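Side-chain contacts in tyrosine recombinase XerH (Helicobacter pylori, PDB 5JK0), which cuts and rejoins DNA as a site-specific tyrosine recombinase involved in chromosome segregation: residues N33-D38 with R214-L219; K64-N67 with I73-Y76; R202-I207 with L274-Q279; K224-E229 with Y233-K238. One frame throughout, in Å; residues are numbered along the deposited sequence.

Interaction 1 (N33-D38 with R214-L219); sequences NSQVKD and RSNEAL. With nucleotides of chain G.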
# COMPACT_ATOMS: atom_id res chain seq x y z
N ASN D 33 6.66 -26.23 21.22
CA ASN D 33 6.59 -26.74 22.59
C ASN D 33 7.90 -26.52 23.32
O ASN D 33 8.18 -27.18 24.32
CB ASN D 33 6.22 -28.22 22.59
CG ASN D 33 4.76 -28.47 22.26
OD1 ASN D 33 3.98 -28.86 23.13
ND2 ASN D 33 4.39 -28.25 21.01
N SER D 34 8.71 -25.59 22.82
CA SER D 34 10.05 -25.35 23.34
C SER D 34 10.04 -24.77 24.75
O SER D 34 10.94 -25.05 25.55
CB SER D 34 10.82 -24.42 22.41
OG SER D 34 10.93 -24.97 21.11
N GLN D 35 9.03 -23.97 25.06
CA GLN D 35 8.96 -23.30 26.35
C GLN D 35 8.15 -24.09 27.37
O GLN D 35 7.77 -23.57 28.42
CB GLN D 35 8.37 -21.90 26.19
CG GLN D 35 9.01 -21.07 25.08
CD GLN D 35 10.50 -20.87 25.30
OE1 GLN D 35 10.97 -20.78 26.43
NE2 GLN D 35 11.25 -20.80 24.20
N VAL D 36 7.90 -25.36 27.07
CA VAL D 36 7.13 -26.22 27.96
C VAL D 36 8.02 -26.82 29.05
O VAL D 36 9.04 -27.45 28.77
CB VAL D 36 6.45 -27.37 27.19
CG1 VAL D 36 5.76 -28.32 28.15
CG2 VAL D 36 5.45 -26.80 26.19
N LYS D 37 7.61 -26.63 30.31
CA LYS D 37 8.35 -27.17 31.44
C LYS D 37 7.79 -28.51 31.89
O LYS D 37 8.53 -29.47 32.08
CB LYS D 37 8.34 -26.18 32.61
N ASP D 38 6.47 -28.57 32.05
CA ASP D 38 5.80 -29.80 32.46
C ASP D 38 5.22 -30.53 31.25
O ASP D 38 4.13 -30.20 30.78
CB ASP D 38 4.69 -29.49 33.47
N ARG D 214 15.97 -10.41 25.39
CA ARG D 214 14.54 -10.46 25.68
C ARG D 214 14.27 -10.93 27.10
O ARG D 214 15.16 -11.46 27.77
CB ARG D 214 13.83 -11.38 24.68
CG ARG D 214 13.80 -10.86 23.25
CD ARG D 214 13.03 -11.78 22.32
NE ARG D 214 13.71 -13.06 22.11
CZ ARG D 214 13.39 -14.18 22.74
NH1 ARG D 214 12.39 -14.20 23.62
NH2 ARG D 214 14.06 -15.30 22.49
N SER D 215 13.04 -10.73 27.56
CA SER D 215 12.64 -11.08 28.92
C SER D 215 12.85 -12.56 29.22
O SER D 215 13.47 -12.91 30.23
CB SER D 215 11.17 -10.72 29.16
OG SER D 215 10.95 -9.32 29.00
N ASN D 216 12.34 -13.42 28.35
CA ASN D 216 12.44 -14.86 28.57
C ASN D 216 13.88 -15.37 28.49
O ASN D 216 14.22 -16.37 29.12
CB ASN D 216 11.57 -15.61 27.56
CG ASN D 216 11.51 -17.10 27.83
OD1 ASN D 216 10.85 -17.54 28.77
ND2 ASN D 216 12.20 -17.88 27.01
N GLU D 217 14.71 -14.68 27.72
CA GLU D 217 16.12 -15.03 27.61
C GLU D 217 16.85 -14.82 28.93
O GLU D 217 17.69 -15.63 29.32
CB GLU D 217 16.80 -14.22 26.50
CG GLU D 217 16.33 -14.57 25.09
CD GLU D 217 17.05 -13.78 24.02
OE1 GLU D 217 17.30 -12.57 24.23
OE2 GLU D 217 17.38 -14.36 22.97
N ALA D 218 16.52 -13.73 29.61
CA ALA D 218 17.14 -13.41 30.90
C ALA D 218 16.62 -14.33 32.00
O ALA D 218 17.35 -14.71 32.91
CB ALA D 218 16.89 -11.96 31.26
N LEU D 219 15.34 -14.69 31.91
CA LEU D 219 14.70 -15.51 32.93
C LEU D 219 15.13 -16.98 32.85
O LEU D 219 14.98 -17.73 33.81
CB LEU D 219 13.17 -15.41 32.80
CG LEU D 219 12.55 -14.04 33.09
CD1 LEU D 219 11.06 -14.06 32.80
CD2 LEU D 219 12.82 -13.63 34.52
P DT G 22 9.34 -12.96 25.66
OP1 DT G 22 10.74 -12.69 26.04
OP2 DT G 22 8.60 -14.05 26.33
O5' DT G 22 8.49 -11.62 25.83
C5' DT G 22 8.90 -10.44 25.16
C4' DT G 22 7.83 -9.36 25.25
O4' DT G 22 6.58 -9.87 24.73
C3' DT G 22 7.54 -8.84 26.66
O3' DT G 22 7.56 -7.42 26.66
C2' DT G 22 6.15 -9.40 26.97
C1' DT G 22 5.53 -9.49 25.59
N1 DT G 22 4.45 -10.50 25.49
C2 DT G 22 3.18 -10.11 25.13
O2 DT G 22 2.89 -8.96 24.87
N3 DT G 22 2.26 -11.13 25.07
C4 DT G 22 2.48 -12.47 25.34
O4 DT G 22 1.59 -13.31 25.26
C5 DT G 22 3.83 -12.81 25.72
C7 DT G 22 4.19 -14.23 26.04
C6 DT G 22 4.73 -11.82 25.78
P DT G 21 8.90 -18.06 21.51
OP1 DT G 21 10.34 -18.27 21.78
OP2 DT G 21 7.92 -19.04 22.01
O5' DT G 21 8.49 -16.61 22.07
C5' DT G 21 9.20 -15.46 21.62
C4' DT G 21 8.47 -14.19 22.01
O4' DT G 21 7.16 -14.17 21.44
C3' DT G 21 8.24 -14.01 23.51
O3' DT G 21 9.31 -13.25 24.08
C2' DT G 21 6.91 -13.24 23.59
C1' DT G 21 6.39 -13.23 22.15
N1 DT G 21 4.95 -13.59 22.04
C2 DT G 21 4.02 -12.58 21.99
O2 DT G 21 4.31 -11.40 22.02
N3 DT G 21 2.72 -13.01 21.89
C4 DT G 21 2.27 -14.31 21.85
O4 DT G 21 1.08 -14.59 21.76
C5 DT G 21 3.30 -15.32 21.91
C7 DT G 21 2.94 -16.78 21.87
C6 DT G 21 4.58 -14.92 22.00
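Asn216, the residue that reaches Gln35 across this contact, also holds the phosphate oxygen OP1 of DT22 of chain G. Its backbone N gives OP1 a straight hydrogen bond of 2.9 Å (168°). Arg214 NH1 adds a weak bond to the same OP1, at 3.3 Å. A second weak bond runs from Arg214 NH1 to O3' of DT21 of chain G. Both acceptors belong to the one phosphate that joins the two thymidines, and its phosphorus lies in plane at the edge of the guanidinium. Glu217 CG sits 3.5 Å above one guanidinium face. Arg214 is the N-cap of helix 215-219, and Glu217 OE1 accepts a bond from the backbone N of this N-cap residue, Arg214 (2.8 Å). Glu217 also pairs with Arg245.

The link across the segments is a single hydrogen bond, Asn216 ND2 to Gln35 OE1, 3.2 Å. It is bent, at 139°. The two amide planes stand almost perpendicular, and ND2 comes from above the Gln35 carbonyl plane. A bend at the second torsion of Gln35 (-59°) sets the path on which its OE1 meets Asn216 ND2.

The chemistry implies a slender link between the loop of 33-38 and the catalytic domain, made beside the DNA backbone. Arg214 is a predicted active-site residue. Its place is consistent with binding of the scissile phosphate by the conserved arginine of tyrosine recombinases, here before cleavage.

Interaction 2 (K64-N67 with I73-Y76); sequences KARN and INTY. With nucleotides of chain H; nucleotides of chain G.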
# COMPACT_ATOMS: atom_id res chain seq x y z
N LYS D 64 -4.72 -24.50 30.52
CA LYS D 64 -3.76 -25.36 31.21
C LYS D 64 -2.53 -25.60 30.34
O LYS D 64 -1.41 -25.66 30.85
CB LYS D 64 -4.41 -26.70 31.58
N ALA D 65 -2.74 -25.72 29.03
CA ALA D 65 -1.65 -25.92 28.10
C ALA D 65 -0.77 -24.68 28.00
O ALA D 65 0.46 -24.78 27.96
CB ALA D 65 -2.19 -26.30 26.72
N ARG D 66 -1.40 -23.51 27.97
CA ARG D 66 -0.68 -22.25 27.90
C ARG D 66 0.15 -22.01 29.15
O ARG D 66 1.32 -21.63 29.07
CB ARG D 66 -1.65 -21.09 27.68
CG ARG D 66 -0.96 -19.73 27.61
CD ARG D 66 -1.96 -18.59 27.57
NE ARG D 66 -1.29 -17.30 27.45
CZ ARG D 66 -1.92 -16.13 27.42
NH1 ARG D 66 -3.24 -16.08 27.51
NH2 ARG D 66 -1.22 -15.00 27.30
N ASN D 67 -0.46 -22.24 30.31
CA ASN D 67 0.21 -22.03 31.59
C ASN D 67 1.33 -23.05 31.81
O ASN D 67 2.18 -22.86 32.69
CB ASN D 67 -0.80 -22.09 32.73
CG ASN D 67 -1.91 -21.08 32.58
OD1 ASN D 67 -1.73 -20.02 31.98
ND2 ASN D 67 -3.08 -21.39 33.12
N ILE D 73 -0.87 -21.34 21.81
CA ILE D 73 -2.28 -21.73 21.75
C ILE D 73 -3.22 -20.57 22.08
O ILE D 73 -4.39 -20.59 21.69
CB ILE D 73 -2.56 -22.92 22.70
CG1 ILE D 73 -3.91 -23.56 22.38
CG2 ILE D 73 -2.50 -22.47 24.16
CD1 ILE D 73 -4.01 -24.09 20.96
N ASN D 74 -2.72 -19.55 22.77
CA ASN D 74 -3.55 -18.44 23.21
C ASN D 74 -4.10 -17.61 22.06
O ASN D 74 -5.15 -16.98 22.17
CB ASN D 74 -2.77 -17.53 24.17
CG ASN D 74 -1.97 -16.47 23.45
OD1 ASN D 74 -2.44 -15.35 23.24
ND2 ASN D 74 -0.74 -16.82 23.06
N THR D 75 -3.38 -17.62 20.94
CA THR D 75 -3.76 -16.83 19.77
C THR D 75 -4.99 -17.41 19.07
O THR D 75 -5.76 -16.69 18.44
CB THR D 75 -2.59 -16.73 18.77
OG1 THR D 75 -1.40 -16.32 19.46
CG2 THR D 75 -2.90 -15.72 17.67
N TYR D 76 -5.18 -18.72 19.21
CA TYR D 76 -6.25 -19.41 18.50
C TYR D 76 -7.44 -19.77 19.39
O TYR D 76 -8.58 -19.81 18.92
CB TYR D 76 -5.71 -20.67 17.84
CG TYR D 76 -4.74 -20.41 16.71
CD1 TYR D 76 -5.18 -20.22 15.41
CD2 TYR D 76 -3.37 -20.34 16.95
CE1 TYR D 76 -4.30 -19.97 14.38
CE2 TYR D 76 -2.47 -20.10 15.92
CZ TYR D 76 -2.95 -19.91 14.64
OH TYR D 76 -2.06 -19.67 13.61
P DT H 7 -6.18 -18.71 33.87
OP1 DT H 7 -7.53 -19.12 34.31
OP2 DT H 7 -5.31 -19.68 33.17
O5' DT H 7 -6.34 -17.40 32.96
C5' DT H 7 -7.08 -16.28 33.45
C4' DT H 7 -6.87 -15.07 32.57
O4' DT H 7 -5.54 -14.56 32.75
C3' DT H 7 -6.99 -15.32 31.08
O3' DT H 7 -8.32 -15.06 30.64
C2' DT H 7 -5.98 -14.34 30.45
C1' DT H 7 -5.24 -13.74 31.65
N1 DT H 7 -3.76 -13.69 31.49
C2 DT H 7 -3.12 -12.48 31.51
O2 DT H 7 -3.70 -11.42 31.67
N3 DT H 7 -1.76 -12.54 31.35
C4 DT H 7 -0.99 -13.67 31.17
O4 DT H 7 0.23 -13.63 31.03
C5 DT H 7 -1.72 -14.92 31.15
C7 DT H 7 -1.00 -16.22 30.95
C6 DT H 7 -3.06 -14.87 31.31
P DG H 8 -8.77 -15.41 29.14
OP1 DG H 8 -10.12 -16.03 29.21
OP2 DG H 8 -7.67 -16.15 28.48
O5' DG H 8 -8.91 -13.98 28.44
C5' DG H 8 -9.82 -13.02 28.96
C4' DG H 8 -9.42 -11.61 28.56
O4' DG H 8 -8.01 -11.40 28.84
C3' DG H 8 -9.62 -11.28 27.08
O3' DG H 8 -10.10 -9.94 26.95
C2' DG H 8 -8.21 -11.42 26.50
C1' DG H 8 -7.35 -10.97 27.67
N9 DG H 8 -6.01 -11.55 27.66
C8 DG H 8 -5.68 -12.87 27.44
N7 DG H 8 -4.40 -13.11 27.50
C5 DG H 8 -3.84 -11.87 27.78
C6 DG H 8 -2.48 -11.50 27.96
O6 DG H 8 -1.48 -12.23 27.90
N1 DG H 8 -2.35 -10.14 28.23
C2 DG H 8 -3.39 -9.25 28.32
N2 DG H 8 -3.06 -7.98 28.59
N3 DG H 8 -4.67 -9.58 28.15
C4 DG H 8 -4.82 -10.90 27.88
P DT G 21 8.90 -18.06 21.51
OP1 DT G 21 10.34 -18.27 21.78
OP2 DT G 21 7.92 -19.04 22.01
O5' DT G 21 8.49 -16.61 22.07
C5' DT G 21 9.20 -15.46 21.62
C4' DT G 21 8.47 -14.19 22.01
O4' DT G 21 7.16 -14.17 21.44
C3' DT G 21 8.24 -14.01 23.51
O3' DT G 21 9.31 -13.25 24.08
C2' DT G 21 6.91 -13.24 23.59
C1' DT G 21 6.39 -13.23 22.15
N1 DT G 21 4.95 -13.59 22.04
C2 DT G 21 4.02 -12.58 21.99
O2 DT G 21 4.31 -11.40 22.02
N3 DT G 21 2.72 -13.01 21.89
C4 DT G 21 2.27 -14.31 21.85
O4 DT G 21 1.08 -14.59 21.76
C5 DT G 21 3.30 -15.32 21.91
C7 DT G 21 2.94 -16.78 21.87
C6 DT G 21 4.58 -14.92 22.00
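The guanidinium of Arg66 and the amide of Asn74 are stacked, with their planes 24° apart. Asn74 CB does the touching. It lies over one face of the guanidinium, toward the rim, 3.6 Å from Arg66 CZ. The methyl C7 of DT7 of chain H lies over the centre of the opposite face, also 3.6 Å from Arg66 CZ. Arg66 is extended throughout, with CG anti to the backbone N (chi1 179°). This carries the flat group straight out to the edge of DG8 of chain H. Arg66 NH1 bonds DG8 N7 at 3.2 Å, and Arg66 NH2 bonds DG8 O6 at 2.8 Å.

A thymine methyl on the face and a guanine bound in bidentate fashion at the edge make this a 5-methylpyrimidine-arginine-guanine triad, a readout of a TpG step in the major groove. It belongs to the core-binding domain, where helices 55-68 and 74-93 both present side chains to the bases.

Asn74 CG stands between its backbone N and carbonyl carbon (chi1 87°), which turns the amide toward the other strand. Asn74 ND2 bonds O4 of DT21 of chain G at 3.2 Å, nearly straight, and also bonds Leu71 O. Asn74 OD1 accepts from an adenine N6. At the base of the contact, Ile73 CG2 packs on Arg66 CB, 3.9 Å away. Asn67 ND2 reaches OP2 of DT7 at 2.8 Å, on the DNA backbone.

Interaction 3 (R202-I207 with L274-Q279); sequences RLLIKI and LLFCNQ. With nucleotides of chain H.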
# COMPACT_ATOMS: atom_id res chain seq x y z
N ARG D 202 18.00 -6.60 41.03
CA ARG D 202 18.93 -5.63 40.47
C ARG D 202 19.81 -6.27 39.40
O ARG D 202 20.01 -5.69 38.33
CB ARG D 202 19.81 -5.02 41.57
CG ARG D 202 19.10 -3.98 42.42
CD ARG D 202 20.10 -3.07 43.11
NE ARG D 202 21.02 -3.81 43.97
CZ ARG D 202 22.12 -3.29 44.49
NH1 ARG D 202 22.90 -4.03 45.26
NH2 ARG D 202 22.46 -2.03 44.23
N LEU D 203 20.32 -7.46 39.69
CA LEU D 203 21.16 -8.18 38.74
C LEU D 203 20.38 -8.55 37.48
O LEU D 203 20.90 -8.46 36.37
CB LEU D 203 21.73 -9.45 39.38
CG LEU D 203 22.60 -10.33 38.49
CD1 LEU D 203 23.81 -9.56 37.96
CD2 LEU D 203 23.05 -11.58 39.24
N LEU D 204 19.13 -8.95 37.65
CA LEU D 204 18.28 -9.36 36.54
C LEU D 204 18.02 -8.21 35.57
O LEU D 204 18.17 -8.37 34.35
CB LEU D 204 16.95 -9.91 37.05
CG LEU D 204 15.89 -10.27 36.00
CD1 LEU D 204 16.43 -11.32 35.04
CD2 LEU D 204 14.61 -10.75 36.67
N ILE D 205 17.63 -7.06 36.11
CA ILE D 205 17.28 -5.91 35.29
C ILE D 205 18.49 -5.28 34.61
O ILE D 205 18.43 -4.89 33.45
CB ILE D 205 16.55 -4.84 36.14
CG1 ILE D 205 15.26 -5.41 36.72
CG2 ILE D 205 16.24 -3.60 35.31
CD1 ILE D 205 14.42 -4.42 37.48
N LYS D 206 19.61 -5.21 35.33
CA LYS D 206 20.82 -4.60 34.78
C LYS D 206 21.37 -5.38 33.58
O LYS D 206 21.82 -4.78 32.61
CB LYS D 206 21.90 -4.48 35.86
CG LYS D 206 21.62 -3.38 36.86
CD LYS D 206 22.87 -2.96 37.61
CE LYS D 206 22.55 -1.86 38.61
NZ LYS D 206 23.69 -0.92 38.80
N ILE D 207 21.32 -6.70 33.65
CA ILE D 207 21.79 -7.54 32.55
C ILE D 207 20.96 -7.28 31.29
O ILE D 207 21.49 -7.24 30.18
CB ILE D 207 21.75 -9.04 32.91
CG1 ILE D 207 22.78 -9.35 34.00
CG2 ILE D 207 22.01 -9.90 31.69
CD1 ILE D 207 22.80 -10.80 34.43
N LEU D 274 19.62 -23.08 37.33
CA LEU D 274 18.93 -21.87 36.89
C LEU D 274 19.39 -20.68 37.73
O LEU D 274 19.38 -20.75 38.96
CB LEU D 274 17.42 -22.05 37.00
CG LEU D 274 16.53 -21.01 36.32
CD1 LEU D 274 16.77 -20.99 34.82
CD2 LEU D 274 15.07 -21.29 36.62
N LEU D 275 19.79 -19.60 37.07
CA LEU D 275 20.36 -18.45 37.77
C LEU D 275 19.31 -17.71 38.61
O LEU D 275 19.48 -17.55 39.81
CB LEU D 275 21.01 -17.48 36.78
CG LEU D 275 21.73 -16.29 37.40
CD1 LEU D 275 22.78 -16.76 38.39
CD2 LEU D 275 22.36 -15.42 36.32
N PHE D 276 18.25 -17.26 37.96
CA PHE D 276 17.18 -16.55 38.65
C PHE D 276 16.03 -17.49 38.98
O PHE D 276 15.62 -18.30 38.14
CB PHE D 276 16.68 -15.37 37.81
CG PHE D 276 17.76 -14.40 37.43
CD1 PHE D 276 18.24 -13.48 38.35
CD2 PHE D 276 18.30 -14.40 36.15
CE1 PHE D 276 19.23 -12.58 38.00
CE2 PHE D 276 19.29 -13.51 35.80
CZ PHE D 276 19.76 -12.60 36.72
N CYS D 277 15.50 -17.39 40.19
CA CYS D 277 14.41 -18.26 40.62
C CYS D 277 13.51 -17.58 41.65
O CYS D 277 13.93 -16.64 42.33
CB CYS D 277 14.97 -19.56 41.21
SG CYS D 277 15.97 -19.34 42.70
N ASN D 278 12.28 -18.06 41.76
CA ASN D 278 11.36 -17.57 42.77
C ASN D 278 11.65 -18.21 44.12
O ASN D 278 12.66 -18.89 44.29
CB ASN D 278 9.91 -17.84 42.35
CG ASN D 278 9.66 -19.28 41.95
OD1 ASN D 278 10.31 -20.20 42.44
ND2 ASN D 278 8.72 -19.48 41.03
N GLN D 279 10.76 -17.99 45.09
CA GLN D 279 10.95 -18.52 46.43
C GLN D 279 10.76 -20.04 46.46
O GLN D 279 11.26 -20.72 47.36
CB GLN D 279 9.98 -17.86 47.41
CG GLN D 279 10.02 -16.34 47.39
CD GLN D 279 11.40 -15.78 47.72
OE1 GLN D 279 12.13 -16.35 48.53
NE2 GLN D 279 11.75 -14.67 47.08
P DG H 4 9.08 -14.09 44.59
OP1 DG H 4 8.97 -15.56 44.41
OP2 DG H 4 10.40 -13.47 44.79
O5' DG H 4 8.37 -13.36 43.35
C5' DG H 4 7.76 -14.11 42.30
C4' DG H 4 6.40 -14.65 42.73
O4' DG H 4 5.65 -13.60 43.37
C3' DG H 4 5.51 -15.10 41.59
O3' DG H 4 5.82 -16.44 41.23
C2' DG H 4 4.12 -15.00 42.20
C1' DG H 4 4.27 -13.84 43.20
N9 DG H 4 3.62 -12.60 42.78
C8 DG H 4 4.20 -11.36 42.67
N7 DG H 4 3.37 -10.43 42.28
C5 DG H 4 2.16 -11.10 42.11
C6 DG H 4 0.90 -10.60 41.70
O6 DG H 4 0.60 -9.45 41.38
N1 DG H 4 -0.06 -11.61 41.67
C2 DG H 4 0.17 -12.93 41.99
N2 DG H 4 -0.88 -13.75 41.90
N3 DG H 4 1.35 -13.40 42.39
C4 DG H 4 2.30 -12.43 42.42
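The Phe276 ring is sandwiched between two leucines, Leu204 from the helix and its own neighbour Leu275. Leu204 CD1 makes a CH-pi contact 3.8 Å from the ring centroid, 15° off the normal. On the opposite face Leu275 CG stands 4.0 Å above the plane, over its centre. The edge is packed too: Leu203 CG lies 4.0 Å from Phe276 CZ, and Ile207 CD1 also lies near the ring plane beside CZ.

The ring goes deep enough to meet the helix backbone, with Phe276 CZ 3.6 Å from Leu204 CA. With CG anti to the carbonyl carbon (chi1 -56°), the ring is carried from the loop to helix 198-211. Leu204 also packs on Leu289 of helix 286-300, and Leu203 on Trp261 of helix 255-264.

Three residues on from Phe276, the same loop meets DNA. Gln279 NE2 bonds OP2 of DG4 of chain H at 2.9 Å, and Gln279 N bonds OP1 of the same phosphate at 3.1 Å. Asn278 ND2 bonds another phosphate.

Between the two segments the contact is apolar and CH-pi packing alone. This is consistent with the irregular loop being held on helix 198-211, while polar groups further along it bind DNA phosphates.

Interaction 4 (K224-E229 with Y233-K238); sequences KDFTLE and YTILIK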
# COMPACT_ATOMS: atom_id res chain seq x y z
N LYS D 224 26.01 -22.15 34.17
CA LYS D 224 27.06 -22.77 33.37
C LYS D 224 27.31 -22.04 32.05
O LYS D 224 28.31 -22.28 31.38
CB LYS D 224 26.72 -24.23 33.09
CG LYS D 224 25.46 -24.43 32.26
CD LYS D 224 25.23 -25.90 31.94
CE LYS D 224 23.99 -26.08 31.08
NZ LYS D 224 23.77 -27.51 30.72
N ASP D 225 26.39 -21.14 31.68
CA ASP D 225 26.51 -20.41 30.42
C ASP D 225 27.22 -19.07 30.60
O ASP D 225 27.24 -18.24 29.69
CB ASP D 225 25.12 -20.19 29.81
CG ASP D 225 24.46 -21.48 29.39
OD1 ASP D 225 25.18 -22.44 29.06
OD2 ASP D 225 23.21 -21.54 29.39
N PHE D 226 27.81 -18.87 31.77
CA PHE D 226 28.58 -17.66 32.05
C PHE D 226 30.08 -17.93 32.04
O PHE D 226 30.56 -18.82 32.75
CB PHE D 226 28.17 -17.06 33.40
CG PHE D 226 26.90 -16.26 33.36
CD1 PHE D 226 25.67 -16.89 33.36
CD2 PHE D 226 26.94 -14.88 33.34
CE1 PHE D 226 24.50 -16.16 33.33
CE2 PHE D 226 25.78 -14.14 33.31
CZ PHE D 226 24.55 -14.78 33.30
N THR D 227 30.82 -17.18 31.23
CA THR D 227 32.27 -17.29 31.19
C THR D 227 32.92 -15.91 31.30
O THR D 227 32.48 -14.96 30.65
CB THR D 227 32.76 -17.98 29.90
OG1 THR D 227 32.30 -17.25 28.76
CG2 THR D 227 32.26 -19.41 29.83
N LEU D 228 33.96 -15.81 32.12
CA LEU D 228 34.65 -14.54 32.33
C LEU D 228 36.08 -14.60 31.81
O LEU D 228 36.86 -15.47 32.21
CB LEU D 228 34.64 -14.16 33.81
CG LEU D 228 35.39 -12.88 34.19
CD1 LEU D 228 34.84 -11.68 33.42
CD2 LEU D 228 35.32 -12.64 35.69
N GLU D 229 36.43 -13.67 30.93
CA GLU D 229 37.77 -13.59 30.38
C GLU D 229 38.07 -12.18 29.88
O GLU D 229 37.21 -11.53 29.28
CB GLU D 229 37.95 -14.60 29.24
N TYR D 233 32.35 -10.61 30.35
CA TYR D 233 31.55 -11.84 30.36
C TYR D 233 31.04 -12.21 28.97
O TYR D 233 30.68 -11.35 28.17
CB TYR D 233 30.36 -11.70 31.31
CG TYR D 233 30.72 -11.79 32.78
CD1 TYR D 233 30.99 -13.01 33.38
CD2 TYR D 233 30.77 -10.64 33.57
CE1 TYR D 233 31.31 -13.09 34.72
CE2 TYR D 233 31.09 -10.71 34.91
CZ TYR D 233 31.36 -11.94 35.48
OH TYR D 233 31.68 -12.01 36.82
N THR D 234 31.02 -13.51 28.69
CA THR D 234 30.38 -14.03 27.49
C THR D 234 29.19 -14.90 27.89
O THR D 234 29.36 -15.99 28.43
CB THR D 234 31.36 -14.85 26.63
OG1 THR D 234 32.40 -14.00 26.14
CG2 THR D 234 30.63 -15.48 25.45
N ILE D 235 27.99 -14.39 27.64
CA ILE D 235 26.77 -15.07 28.07
C ILE D 235 26.11 -15.80 26.91
O ILE D 235 25.74 -15.19 25.90
CB ILE D 235 25.76 -14.08 28.68
CG1 ILE D 235 26.44 -13.24 29.77
CG2 ILE D 235 24.56 -14.82 29.24
CD1 ILE D 235 25.55 -12.16 30.34
N LEU D 236 25.95 -17.11 27.06
CA LEU D 236 25.31 -17.93 26.03
C LEU D 236 23.82 -18.08 26.31
O LEU D 236 23.41 -18.40 27.42
CB LEU D 236 25.97 -19.30 25.95
CG LEU D 236 27.43 -19.32 25.49
CD1 LEU D 236 27.97 -20.75 25.48
CD2 LEU D 236 27.56 -18.69 24.11
N ILE D 237 23.01 -17.84 25.28
CA ILE D 237 21.56 -17.92 25.40
C ILE D 237 20.99 -19.02 24.52
O ILE D 237 21.24 -19.05 23.31
CB ILE D 237 20.89 -16.58 25.03
CG1 ILE D 237 21.57 -15.42 25.77
CG2 ILE D 237 19.40 -16.63 25.34
CD1 ILE D 237 21.03 -14.06 25.40
N LYS D 238 20.24 -19.94 25.12
CA LYS D 238 19.66 -21.06 24.39
C LYS D 238 18.59 -20.60 23.41
O LYS D 238 17.73 -19.78 23.76
CB LYS D 238 19.08 -22.09 25.36
CG LYS D 238 18.56 -23.35 24.69
CD LYS D 238 17.96 -24.31 25.70
CE LYS D 238 17.50 -25.59 25.02
NZ LYS D 238 16.50 -25.32 23.94
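Thr234 N donates to Thr227 O at 2.8 Å, the shortest bond between the two strands. Leu236 N to Asp225 O follows at 3.1 Å, in the carbonyl plane and nearly straight (171°). The return bond of the threonine pair, Thr227 N to Thr234 O, is weak. Thr227 OG1 adds a bond of 3.2 Å to a lone pair of Thr234 O. It can do so because OG1 lies between its own backbone N and carbonyl carbon (chi1 58°). Thr234 O is thus gripped twice by one residue.

Phe226, Leu228, Tyr233 and Ile235 share one face of the sheet. Leu228 CD1 sits squarely over the Tyr233 ring, 3.9 Å from its centroid, in a CH-pi contact. Phe226 and Ile235 run side by side, with Phe226 CE2 3.6 Å from Ile235 CD1 and Ile235 CG2 over a ring face. On this face Phe226 also packs on Leu275, and Tyr233 on Leu258 of helix 255-264.

The strands form an antiparallel hairpin, extended by strand 244-250 into a three-stranded sheet. Such a sheet is typical of the tyrosine recombinase catalytic domain. The predicted active-site Lys240 lies in the connection between strands 232-238 and 244-250.

Overall arrangement
Interaction 2 belongs to the core-binding domain, and interactions 3 and 4 to the catalytic domain. Interaction 1 joins the N-terminal part to the catalytic domain, and its two segments enclose interaction 2 in sequence. Its centre is 14 Å from those of interactions 2 and 3. Helix 198-211 leads into helix 215-219 and then strand 226-229, and interactions 1, 3 and 4 pack together. Ala218 touches Phe276 and Leu204, Glu217 touches Ile237, and Leu275 touches Phe226. Interactions 2 and 4 are farthest apart, with centres 32 Å from each other. Interactions 1, 2 and 3 each border DNA, so both domains hold the substrate, while the sheet of interaction 4 packs against helix 215-219, which follows the predicted active-site Arg214.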